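Local coordinates for protein citryl-CoA lyase (Hydrogenobacter thermophilus, PDB 6HXP) that binds coenzyme A and, as a member of the citrate synthase family, probably cleaves citryl-CoA into acetyl-CoA and oxaloacetate, at residues Y22-L25 with D26-G29; Q35-Y38 with L39-G43; G213-P216 with G217-H221; V86-A89 with A90-A94. All blocks are in the same frame, centred on the assembly; numbering follows the deposited sequence.

Contact 1 of 4, residues Y22-L25 with D26-G29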
ATOM      1  N   TYR A  22       5.162  21.294  22.190  1.00 20.31           N
ATOM      2  CA  TYR A  22       3.976  22.093  22.503  1.00 19.48           C
ATOM      3  C   TYR A  22       2.790  21.203  22.808  1.00 20.92           C
ATOM      4  O   TYR A  22       2.563  20.221  22.092  1.00 21.51           O
ATOM      5  CB  TYR A  22       3.613  23.012  21.329  1.00 19.56           C
ATOM      6  CG  TYR A  22       4.640  24.101  21.050  1.00 21.94           C
ATOM      7  CD1 TYR A  22       4.746  25.215  21.871  1.00 22.60           C
ATOM      8  CD2 TYR A  22       5.506  24.006  19.975  1.00 21.83           C
ATOM      9  CE1 TYR A  22       5.721  26.195  21.641  1.00 21.76           C
ATOM     10  CE2 TYR A  22       6.462  24.978  19.717  1.00 22.81           C
ATOM     11  CZ  TYR A  22       6.577  26.074  20.563  1.00 23.69           C
ATOM     12  OH  TYR A  22       7.517  27.050  20.360  1.00 24.70           O
ATOM     13  N   ARG A  23       2.002  21.594  23.799  1.00 21.74           N
ATOM     14  CA  ARG A  23       0.789  20.859  24.169  1.00 21.82           C
ATOM     15  C   ARG A  23      -0.186  20.903  22.990  1.00 22.29           C
ATOM     16  O   ARG A  23      -0.628  21.987  22.580  1.00 21.63           O
ATOM     17  CB  ARG A  23       0.189  21.504  25.392  1.00 24.37           C
ATOM     18  CG  ARG A  23      -1.011  20.796  25.944  1.00 29.18           C
ATOM     19  CD  ARG A  23      -1.486  21.551  27.191  1.00 34.82           C
ATOM     20  NE  ARG A  23      -2.626  20.877  27.802  1.00 41.50           N
ATOM     21  CZ  ARG A  23      -3.848  21.389  27.901  1.00 67.39           C
ATOM     22  NH1 ARG A  23      -4.112  22.598  27.421  1.00 58.64           N
ATOM     23  NH2 ARG A  23      -4.821  20.691  28.471  1.00 59.03           N
ATOM     24  N   LEU A  24      -0.542  19.726  22.462  1.00 21.04           N
ATOM     25  CA  LEU A  24      -1.448  19.679  21.302  1.00 20.60           C
ATOM     26  C   LEU A  24      -2.759  20.402  21.591  1.00 23.41           C
ATOM     27  O   LEU A  24      -3.221  21.148  20.726  1.00 23.16           O
ATOM     28  CB  LEU A  24      -1.676  18.243  20.874  1.00 21.65           C
ATOM     29  CG  LEU A  24      -2.586  18.094  19.604  1.00 23.06           C
ATOM     30  CD1 LEU A  24      -2.120  18.963  18.461  1.00 22.81           C
ATOM     31  CD2 LEU A  24      -2.612  16.655  19.160  1.00 26.63           C
ATOM     32  N   LEU A  25      -3.301  20.282  22.798  1.00 23.67           N
ATOM     33  CA  LEU A  25      -4.549  20.950  23.119  1.00 25.05           C
ATOM     34  C   LEU A  25      -4.442  22.459  23.085  1.00 25.92           C
ATOM     35  O   LEU A  25      -5.463  23.120  22.859  1.00 28.06           O
ATOM     36  CB  LEU A  25      -5.136  20.415  24.409  1.00 29.21           C
ATOM     37  CG  LEU A  25      -5.684  18.952  24.153  1.00 36.17           C
ATOM     38  CD1 LEU A  25      -6.494  18.521  25.202  1.00 39.40           C
ATOM     39  CD2 LEU A  25      -6.502  18.821  22.835  1.00 40.10           C
ATOM     40  N   ASP A  26      -3.228  23.034  23.276  1.00 22.68           N
ATOM     41  CA  ASP A  26      -3.039  24.476  23.124  1.00 22.12           C
ATOM     42  C   ASP A  26      -2.915  24.864  21.655  1.00 24.07           C
ATOM     43  O   ASP A  26      -3.177  26.004  21.300  1.00 25.16           O
ATOM     44  CB  ASP A  26      -1.810  24.964  23.891  1.00 24.02           C
ATOM     45  CG  ASP A  26      -1.986  24.947  25.408  1.00 34.22           C
ATOM     46  OD1 ASP A  26      -3.125  24.734  25.880  1.00 35.09           O
ATOM     47  OD2 ASP A  26      -0.984  25.092  26.107  1.00 37.63           O
ATOM     48  N   LEU A  27      -2.473  23.958  20.785  1.00 22.15           N
ATOM     49  CA  LEU A  27      -2.377  24.262  19.363  1.00 20.81           C
ATOM     50  C   LEU A  27      -3.760  24.261  18.747  1.00 22.49           C
ATOM     51  O   LEU A  27      -4.049  25.096  17.877  1.00 21.85           O
ATOM     52  CB  LEU A  27      -1.532  23.213  18.668  1.00 21.37           C
ATOM     53  CG  LEU A  27      -0.068  23.016  19.160  1.00 23.64           C
ATOM     54  CD1 LEU A  27       0.641  21.984  18.325  1.00 24.41           C
ATOM     55  CD2 LEU A  27       0.675  24.312  19.162  1.00 24.57           C
ATOM     56  N   VAL A  28      -4.621  23.341  19.194  1.00 21.18           N
ATOM     57  CA  VAL A  28      -5.988  23.219  18.656  1.00 20.26           C
ATOM     58  C   VAL A  28      -6.723  24.529  18.943  1.00 21.84           C
ATOM     59  O   VAL A  28      -6.821  24.936  20.099  1.00 22.91           O
ATOM     60  CB  VAL A  28      -6.713  22.022  19.294  1.00 21.50           C
ATOM     61  CG1 VAL A  28      -8.201  21.970  18.892  1.00 21.19           C
ATOM     62  CG2 VAL A  28      -6.028  20.689  18.909  1.00 21.07           C
ATOM     63  N   GLY A  29      -7.258  25.143  17.880  1.00 21.41           N
ATOM     64  CA  GLY A  29      -7.990  26.402  17.959  1.00 23.00           C
ATOM     65  C   GLY A  29      -7.118  27.637  17.870  1.00 24.71           C
ATOM     66  O   GLY A  29      -7.656  28.757  17.763  1.00 25.10           O
TER
HETATM   67  O   HOH W   1      -6.029  24.565  25.345  1.00 47.07           O

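Contact 2 of 4, residues Q35-Y38 with L39-G43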
ATOM      1  N   GLN A  35      -0.087  25.852   9.703  1.00 18.20           N
ATOM      2  CA  GLN A  35       0.923  26.214  10.695  1.00 17.69           C
ATOM      3  C   GLN A  35       1.352  25.016  11.513  1.00 19.27           C
ATOM      4  O   GLN A  35       2.546  24.882  11.810  1.00 19.82           O
ATOM      5  CB  GLN A  35       0.403  27.297  11.639  1.00 19.43           C
ATOM      6  CG  GLN A  35       0.250  28.633  10.947  1.00 20.84           C
ATOM      7  CD  GLN A  35      -0.350  29.656  11.856  1.00 23.20           C
ATOM      8  OE1 GLN A  35      -1.364  29.420  12.552  1.00 21.88           O
ATOM      9  NE2 GLN A  35       0.260  30.832  11.848  1.00 26.26           N
ATOM     10  N   ALA A  36       0.393  24.171  11.914  1.00 18.09           N
ATOM     11  CA  ALA A  36       0.725  22.937  12.652  1.00 18.08           C
ATOM     12  C   ALA A  36       1.561  21.974  11.802  1.00 19.63           C
ATOM     13  O   ALA A  36       2.447  21.276  12.320  1.00 19.06           O
ATOM     14  CB  ALA A  36      -0.546  22.253  13.148  1.00 19.04           C
ATOM     15  N   ILE A  37       1.295  21.943  10.488  1.00 17.91           N
ATOM     16  CA  ILE A  37       2.109  21.140   9.587  1.00 17.29           C
ATOM     17  C   ILE A  37       3.546  21.651   9.555  1.00 19.44           C
ATOM     18  O   ILE A  37       4.497  20.883   9.638  1.00 18.98           O
ATOM     19  CB  ILE A  37       1.478  21.169   8.186  1.00 18.25           C
ATOM     20  CG1 ILE A  37       0.179  20.336   8.206  1.00 18.23           C
ATOM     21  CG2 ILE A  37       2.443  20.633   7.133  1.00 19.11           C
ATOM     22  CD1 ILE A  37      -0.751  20.604   7.036  1.00 19.20           C
ATOM     23  N   TYR A  38       3.695  22.963   9.439  1.00 17.52           N
ATOM     24  CA  TYR A  38       5.033  23.536   9.446  1.00 17.88           C
ATOM     25  C   TYR A  38       5.722  23.111  10.766  1.00 19.57           C
ATOM     26  O   TYR A  38       6.877  22.678  10.750  1.00 19.35           O
ATOM     27  CB  TYR A  38       4.986  25.055   9.324  1.00 18.47           C
ATOM     28  CG  TYR A  38       6.377  25.662   9.277  1.00 19.18           C
ATOM     29  CD1 TYR A  38       7.118  25.866  10.445  1.00 20.83           C
ATOM     30  CD2 TYR A  38       6.942  26.067   8.078  1.00 21.02           C
ATOM     31  CE1 TYR A  38       8.397  26.408  10.404  1.00 22.15           C
ATOM     32  CE2 TYR A  38       8.239  26.592   8.029  1.00 21.49           C
ATOM     33  CZ  TYR A  38       8.955  26.774   9.200  1.00 22.72           C
ATOM     34  OH  TYR A  38      10.251  27.289   9.176  1.00 25.23           O
ATOM     35  N   LEU A  39       5.044  23.311  11.886  1.00 17.77           N
ATOM     36  CA  LEU A  39       5.650  22.966  13.173  1.00 17.51           C
ATOM     37  C   LEU A  39       6.087  21.507  13.227  1.00 19.00           C
ATOM     38  O   LEU A  39       7.213  21.215  13.667  1.00 19.84           O
ATOM     39  CB  LEU A  39       4.633  23.251  14.288  1.00 18.42           C
ATOM     40  CG  LEU A  39       5.015  22.726  15.676  1.00 20.70           C
ATOM     41  CD1 LEU A  39       6.252  23.395  16.196  1.00 20.82           C
ATOM     42  CD2 LEU A  39       3.837  22.862  16.633  1.00 20.59           C
ATOM     43  N   ILE A  40       5.191  20.563  12.854  1.00 18.09           N
ATOM     44  CA  ILE A  40       5.556  19.176  13.039  1.00 18.31           C
ATOM     45  C   ILE A  40       6.711  18.788  12.148  1.00 18.93           C
ATOM     46  O   ILE A  40       7.529  17.955  12.531  1.00 20.48           O
ATOM     47  CB  ILE A  40       4.366  18.239  12.925  1.00 19.61           C
ATOM     48  CG1 ILE A  40       4.738  16.875  13.620  1.00 20.21           C
ATOM     49  CG2 ILE A  40       3.876  18.059  11.498  1.00 19.67           C
ATOM     50  CD1 ILE A  40       3.508  16.018  13.807  1.00 20.50           C
ATOM     51  N   LEU A  41       6.770  19.368  10.942  1.00 18.32           N
ATOM     52  CA  LEU A  41       7.845  19.034   9.997  1.00 18.51           C
ATOM     53  C   LEU A  41       9.160  19.720  10.317  1.00 21.69           C
ATOM     54  O   LEU A  41      10.224  19.108  10.198  1.00 22.51           O
ATOM     55  CB  LEU A  41       7.438  19.349   8.577  1.00 19.20           C
ATOM     56  CG  LEU A  41       6.222  18.604   8.037  1.00 20.50           C
ATOM     57  CD1 LEU A  41       5.908  19.049   6.625  1.00 22.07           C
ATOM     58  CD2 LEU A  41       6.432  17.091   8.133  1.00 21.32           C
ATOM     59  N   LYS A  42       9.106  21.026  10.629  1.00 20.07           N
ATOM     60  CA  LYS A  42      10.337  21.793  10.878  1.00 20.07           C
ATOM     61  C   LYS A  42      10.859  21.624  12.296  1.00 21.98           C
ATOM     62  O   LYS A  42      12.068  21.723  12.529  1.00 23.39           O
ATOM     63  CB  LYS A  42      10.048  23.297  10.659  1.00 20.36           C
ATOM     64  CG  LYS A  42      11.321  24.203  10.683  1.00 23.78           C
ATOM     65  CD  LYS A  42      12.074  24.136   9.305  1.00 27.06           C
ATOM     66  CE  LYS A  42      13.348  24.871   9.143  1.00 36.98           C
ATOM     67  NZ  LYS A  42      13.126  26.333   9.215  1.00 41.62           N
ATOM     68  N   GLY A  43       9.954  21.501  13.245  1.00 20.15           N
ATOM     69  CA  GLY A  43      10.286  21.381  14.663  1.00 21.24           C
ATOM     70  C   GLY A  43      10.106  22.676  15.434  1.00 22.87           C
ATOM     71  O   GLY A  43      10.292  22.685  16.659  1.00 22.42           O
TER

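Contact 3 of 4, residues G213-P216 with G217-H221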
ATOM      1  N   GLY A 213      -0.399  17.881   0.713  1.00 19.66           N
ATOM      2  CA  GLY A 213      -1.282  18.739  -0.071  1.00 20.68           C
ATOM      3  C   GLY A 213      -2.270  17.968  -0.888  1.00 21.89           C
ATOM      4  O   GLY A 213      -3.410  18.413  -1.027  1.00 21.91           O
ATOM      5  N   ARG A 214      -1.847  16.868  -1.497  1.00 19.62           N
ATOM      6  CA  ARG A 214      -2.707  16.109  -2.441  1.00 18.95           C
ATOM      7  C   ARG A 214      -3.633  15.097  -1.787  1.00 19.88           C
ATOM      8  O   ARG A 214      -4.647  14.689  -2.385  1.00 19.23           O
ATOM      9  CB  ARG A 214      -1.835  15.441  -3.488  1.00 20.49           C
ATOM     10  CG  ARG A 214      -2.530  14.593  -4.549  1.00 21.99           C
ATOM     11  CD  ARG A 214      -3.530  15.352  -5.386  1.00 23.39           C
ATOM     12  NE  ARG A 214      -2.917  16.497  -6.063  1.00 22.78           N
ATOM     13  CZ  ARG A 214      -2.220  16.465  -7.197  1.00 26.35           C
ATOM     14  NH1 ARG A 214      -2.114  15.328  -7.902  1.00 24.28           N
ATOM     15  NH2 ARG A 214      -1.652  17.575  -7.663  1.00 27.20           N
ATOM     16  N   VAL A 215      -3.303  14.621  -0.572  1.00 17.80           N
ATOM     17  CA  VAL A 215      -4.167  13.623   0.070  1.00 16.75           C
ATOM     18  C   VAL A 215      -5.625  14.087   0.167  1.00 18.19           C
ATOM     19  O   VAL A 215      -6.500  13.246  -0.038  1.00 18.66           O
ATOM     20  CB  VAL A 215      -3.560  13.185   1.435  1.00 19.28           C
ATOM     21  CG1 VAL A 215      -4.621  12.658   2.397  1.00 22.28           C
ATOM     22  CG2 VAL A 215      -2.501  12.115   1.189  1.00 20.21           C
ATOM     23  N   PRO A 216      -5.960  15.358   0.433  1.00 18.24           N
ATOM     24  CA  PRO A 216      -7.374  15.732   0.412  1.00 18.02           C
ATOM     25  C   PRO A 216      -8.034  15.436  -0.938  1.00 18.59           C
ATOM     26  O   PRO A 216      -9.168  14.995  -0.959  1.00 19.24           O
ATOM     27  CB  PRO A 216      -7.370  17.210   0.735  1.00 19.20           C
ATOM     28  CG  PRO A 216      -6.098  17.409   1.558  1.00 20.25           C
ATOM     29  CD  PRO A 216      -5.110  16.475   0.886  1.00 19.67           C
ATOM     30  N   GLY A 217      -7.342  15.685  -2.031  1.00 17.29           N
ATOM     31  CA  GLY A 217      -7.868  15.349  -3.348  1.00 17.82           C
ATOM     32  C   GLY A 217      -8.072  13.844  -3.485  1.00 18.15           C
ATOM     33  O   GLY A 217      -9.108  13.393  -4.000  1.00 18.49           O
ATOM     34  N   LEU A 218      -7.100  13.040  -3.016  1.00 17.29           N
ATOM     35  CA  LEU A 218      -7.282  11.586  -3.081  1.00 17.26           C
ATOM     36  C   LEU A 218      -8.496  11.150  -2.278  1.00 17.80           C
ATOM     37  O   LEU A 218      -9.234  10.255  -2.692  1.00 17.93           O
ATOM     38  CB  LEU A 218      -6.046  10.846  -2.627  1.00 17.33           C
ATOM     39  CG  LEU A 218      -4.791  11.060  -3.491  1.00 20.58           C
ATOM     40  CD1 LEU A 218      -3.569  10.410  -2.831  1.00 19.30           C
ATOM     41  CD2 LEU A 218      -5.002  10.547  -4.899  1.00 21.52           C
ATOM     42  N   VAL A 219      -8.667  11.724  -1.073  1.00 16.82           N
ATOM     43  CA  VAL A 219      -9.848  11.388  -0.282  1.00 16.44           C
ATOM     44  C   VAL A 219     -11.107  11.695  -1.064  1.00 17.33           C
ATOM     45  O   VAL A 219     -12.051  10.884  -1.101  1.00 18.67           O
ATOM     46  CB  VAL A 219      -9.823  12.171   1.057  1.00 17.71           C
ATOM     47  CG1 VAL A 219     -11.175  12.057   1.761  1.00 17.96           C
ATOM     48  CG2 VAL A 219      -8.708  11.654   1.984  1.00 17.92           C
ATOM     49  N   ALA A 220     -11.153  12.898  -1.683  1.00 17.54           N
ATOM     50  CA  ALA A 220     -12.335  13.239  -2.476  1.00 18.24           C
ATOM     51  C   ALA A 220     -12.601  12.236  -3.603  1.00 18.50           C
ATOM     52  O   ALA A 220     -13.748  11.833  -3.827  1.00 19.32           O
ATOM     53  CB  ALA A 220     -12.208  14.643  -3.033  1.00 19.27           C
ATOM     54  N   HIS A 221     -11.547  11.849  -4.315  1.00 17.93           N
ATOM     55  CA  HIS A 221     -11.673  10.900  -5.434  1.00 18.37           C
ATOM     56  C   HIS A 221     -12.131   9.511  -4.956  1.00 18.68           C
ATOM     57  O   HIS A 221     -12.987   8.905  -5.578  1.00 19.94           O
ATOM     58  CB  HIS A 221     -10.341  10.780  -6.188  1.00 18.42           C
ATOM     59  CG  HIS A 221     -10.155  11.892  -7.157  1.00 19.51           C
ATOM     60  ND1 HIS A 221     -10.731  11.866  -8.420  1.00 21.20           N
ATOM     61  CD2 HIS A 221      -9.512  13.086  -6.992  1.00 20.78           C
ATOM     62  CE1 HIS A 221     -10.415  13.036  -8.978  1.00 21.31           C
ATOM     63  NE2 HIS A 221      -9.707  13.816  -8.151  1.00 20.96           N
TER

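Contact 4 of 4, residues V86-A89 with A90-A94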
ATOM      1  N   VAL A  86      -7.677   2.571   2.292  1.00 17.55           N
ATOM      2  CA  VAL A  86      -6.945   1.686   1.404  1.00 16.76           C
ATOM      3  C   VAL A  86      -6.822   2.301   0.006  1.00 17.78           C
ATOM      4  O   VAL A  86      -5.741   2.323  -0.587  1.00 18.26           O
ATOM      5  CB  VAL A  86      -7.604   0.310   1.391  1.00 19.06           C
ATOM      6  CG1 VAL A  86      -6.922  -0.634   0.391  1.00 18.70           C
ATOM      7  CG2 VAL A  86      -7.638  -0.327   2.773  1.00 19.48           C
ATOM      8  N   GLY A  87      -7.909   2.896  -0.513  1.00 17.47           N
ATOM      9  CA  GLY A  87      -7.822   3.575  -1.783  1.00 17.27           C
ATOM     10  C   GLY A  87      -6.876   4.769  -1.726  1.00 17.46           C
ATOM     11  O   GLY A  87      -6.075   5.009  -2.626  1.00 18.41           O
ATOM     12  N   VAL A  88      -6.974   5.576  -0.626  1.00 16.88           N
ATOM     13  CA  VAL A  88      -6.095   6.734  -0.553  1.00 16.78           C
ATOM     14  C   VAL A  88      -4.642   6.311  -0.524  1.00 17.60           C
ATOM     15  O   VAL A  88      -3.784   6.881  -1.199  1.00 17.51           O
ATOM     16  CB  VAL A  88      -6.447   7.591   0.677  1.00 18.37           C
ATOM     17  CG1 VAL A  88      -5.401   8.688   0.916  1.00 18.02           C
ATOM     18  CG2 VAL A  88      -7.839   8.204   0.514  1.00 18.30           C
ATOM     19  N   ALA A  89      -4.328   5.291   0.270  1.00 16.72           N
ATOM     20  CA  ALA A  89      -2.960   4.783   0.331  1.00 16.41           C
ATOM     21  C   ALA A  89      -2.444   4.366  -1.022  1.00 17.14           C
ATOM     22  O   ALA A  89      -1.301   4.646  -1.365  1.00 17.26           O
ATOM     23  CB  ALA A  89      -2.869   3.610   1.291  1.00 16.85           C
ATOM     24  N   ALA A  90      -3.284   3.717  -1.841  1.00 17.03           N
ATOM     25  CA  ALA A  90      -2.849   3.306  -3.175  1.00 17.06           C
ATOM     26  C   ALA A  90      -2.489   4.497  -4.031  1.00 18.52           C
ATOM     27  O   ALA A  90      -1.521   4.471  -4.791  1.00 19.56           O
ATOM     28  CB  ALA A  90      -3.949   2.490  -3.834  1.00 18.65           C
ATOM     29  N   GLY A  91      -3.240   5.588  -3.873  1.00 17.19           N
ATOM     30  CA  GLY A  91      -2.881   6.814  -4.560  1.00 17.22           C
ATOM     31  C   GLY A  91      -1.531   7.359  -4.166  1.00 18.36           C
ATOM     32  O   GLY A  91      -0.735   7.784  -4.999  1.00 18.62           O
ATOM     33  N   VAL A  92      -1.268   7.361  -2.874  1.00 17.11           N
ATOM     34  CA  VAL A  92       0.007   7.830  -2.337  1.00 16.18           C
ATOM     35  C   VAL A  92       1.167   7.002  -2.861  1.00 16.73           C
ATOM     36  O   VAL A  92       2.247   7.526  -3.153  1.00 17.63           O
ATOM     37  CB  VAL A  92      -0.039   7.897  -0.797  1.00 16.90           C
ATOM     38  CG1 VAL A  92       1.321   8.295  -0.201  1.00 17.49           C
ATOM     39  CG2 VAL A  92      -1.133   8.883  -0.344  1.00 17.26           C
ATOM     40  N   LEU A  93       0.964   5.706  -3.032  1.00 16.74           N
ATOM     41  CA  LEU A  93       2.007   4.867  -3.604  1.00 16.70           C
ATOM     42  C   LEU A  93       2.421   5.324  -4.960  1.00 18.14           C
ATOM     43  O   LEU A  93       3.566   5.123  -5.328  1.00 18.16           O
ATOM     44  CB  LEU A  93       1.542   3.416  -3.721  1.00 16.82           C
ATOM     45  CG  LEU A  93       1.330   2.681  -2.400  1.00 16.70           C
ATOM     46  CD1 LEU A  93       0.806   1.251  -2.684  1.00 17.42           C
ATOM     47  CD2 LEU A  93       2.606   2.648  -1.571  1.00 17.28           C
ATOM     48  N   ALA A  94       1.518   5.916  -5.740  1.00 16.98           N
ATOM     49  CA  ALA A  94       1.858   6.313  -7.105  1.00 17.50           C
ATOM     50  C   ALA A  94       2.765   7.513  -7.182  1.00 19.62           C
ATOM     51  O   ALA A  94       3.263   7.811  -8.273  1.00 19.47           O
ATOM     52  CB  ALA A  94       0.580   6.630  -7.895  1.00 18.39           C
TER

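Contact 1 of 4, residues Y22-L25 with D26-G29
Arg23 holds Asp26 twice, once by its side chain and once by its backbone. A salt bridge joins Arg23 NH1 to Asp26 OD1 at 2.8 Å; the oxygen lies almost in the guanidinium plane, yet the nitrogen reaches it from above the carboxylate, and the two flat groups are turned 69° against each other. The arginine chain is extended, with CG anti to the backbone N (chi1 -176°), which lays it beside the aspartate, Arg23 CD 3.7 Å from Asp26 OD2. One guanidinium face is covered by Leu25 CB. At the backbone, Arg23 O takes Asp26 N at 2.9 Å and Leu27 N at 3.2 Å, the second of them in the carbonyl plane. This is how strand 22-23 turns into the short helix 24-27: Arg23 stands at the N-cap position, and the helix closes where Val28 N binds Leu24 O at 3.0 Å. A water gives a further grip, donating to Asp26 OD1 and to Leu25 O. On the apolar side, Leu27 CD2 lies 3.9 Å from Tyr22 CB, while Leu24 CD1 meets Leu27 CD1 at 4.1 Å, their side chains crossing at about a right angle. Farther out, Glu16 forms a second salt bridge with Arg23 NH2. Replacing Arg23 by an alanine would probably leave both Asp26 and Glu16 without their charged mate, the water remaining at Asp26 OD1. Val59 and Ser60 of the second subunit pack on Leu27 and Leu24, and Leu252 of the third subunit packs on Asp26 and Leu27.

Contact 2 of 4, residues Q35-Y38 with L39-G43
The last turns of helix 33-42 carry Tyr38 and Lys42 one turn apart, their side chains lying alongside and pointing the same way. A chi1 of -178° swings the Tyr38 ring away from its backbone N and against the lysine chain: Tyr38 CE1 is 3.5 Å from Lys42 CB, and the contact runs on along CG and CD to the phenol oxygen. Bends at chi2 and chi4 curl the lysine back, and its NZ gives a hydrogen bond to Tyr38 OH at 3.0 Å. The same amine has its strongest polar partner in Met199 O, and Phe201 meets the tyrosine ring edge-to-face. A leucine in place of Tyr38 would probably leave the lysine amine with one partner fewer and the aliphatic chain without its aromatic support. Elsewhere on the helix, Ile37 CG2 and Leu41 CD1 lie side by side at 3.8 Å, facing helix 206-228. The backbone bond from Lys42 N to Tyr38 O is 2.8 Å long, and one from Gly43 N to Leu39 O follows it. Gly43 then leaves helical geometry with positive phi (101°), so the arrangement is the familiar C-terminal end of a helix stopped by a glycine.

Contact 3 of 4, residues G213-P216 with G217-H221
Val215 O receives the amide of Val219 at 2.8 Å, a nearly straight bond with an angle of 167° at the hydrogen. Bonds of the same i to i+4 kind lie next to it: Leu218 N to Arg214 O at 3.0 Å, in the carbonyl plane, and Ala220 N to Pro216 O, also 3.0 Å, where the donor is tilted from that plane. Pro216 breaks the pattern on its donor side. It has no N-H, so its nitrogen gives no bond to the preceding turn, and the helix is kinked there, although Pro216 O still accepts normally. Side chains fill in around these carbonyls. In Val219, CG1 points opposite the backbone nitrogen (chi1 168°) and CG2 stays beside it, where Val219 CG2 lies 3.4 Å from Val215 O and 4.2 Å from Val215 CG1. Leu218 puts CG in the same place, beside its own N, 3.8 Å from Arg214 O. Arg214 itself folds back at chi2 and chi3, and its NE is satisfied by Val61 O, which ties helix 206-228 to the residue just after helix 48-60. The face with Pro216 meets the second subunit, whose Ile37 packs on the proline and whose Ile211 packs on Val215. The whole is a long proline-kinked helix, buried where two copies of a largely helical citrate synthase-family subunit pack together.

Contact 4 of 4, residues V86-A89 with A90-A94
Val92 packs back on Val88 and Ala89, one turn earlier in helix 84-93. Its CB lies 3.5 Å from Ala89 O and a little farther from Val88 O. From there the branches part: chi1 of 176° sends CG1 across from the backbone N and leaves CG2 next to that N, anti to the carbonyl carbon. Val92 CG2 thereby comes back over the preceding turn to 3.4 Å from Val88 O and touches Val88 CG1 loosely at 4.5 Å. The two valines thus form a stripe along one side of the helix, and the bond from Val92 N to Val88 O, 3.1 Å and nearly along the C=O axis, joins their backbones. Leu93 follows the same rule on the next carbonyl: its CG lies 3.4 Å from Ala89 O, which also accepts Leu93 N at 3.0 Å. Gly87 O takes the amide of Gly91, and Val86 O that of Ala90, whose CB in turn sits 3.5 Å from Gly87 O. Small residues dominate here, with Gly87, Ala89, Ala90 and Gly91 leaving the helix slender, and every residue that touches across the contact is buried. The valine stripe faces helix 206-228, where Val92 packs on Val215 and Leu218. Val86 and Ala90 rest on Val77 of helix 69-79 and also meet Leu93 of the fourth subunit. Leu93 packs on Ala89 of the second subunit and on Leu93 of the third, so helix 84-93 packs on helices 206-228 and 69-79 of its own chain and on its copies in the other three subunits.

Along the chain the order is contact 1, contact 2, contact 4, contact 3; each is local, closing no more than a turn of helix, and they follow in series without nesting or crossing. Contacts 1 and 2 abut where Leu27 and Tyr22 pack on Leu39, which joins the end of the small antiparallel sheet and helix 24-27 to helix 33-42. Contact 4 and contact 3, far apart in sequence, meet in space with centres 10 Å apart, uniting helices 84-93 and 206-228. Contacts 2 and 3 do not touch within one chain, but Ile37 and Leu41 meet Pro216 and Val219 of the second subunit. All four reach that subunit.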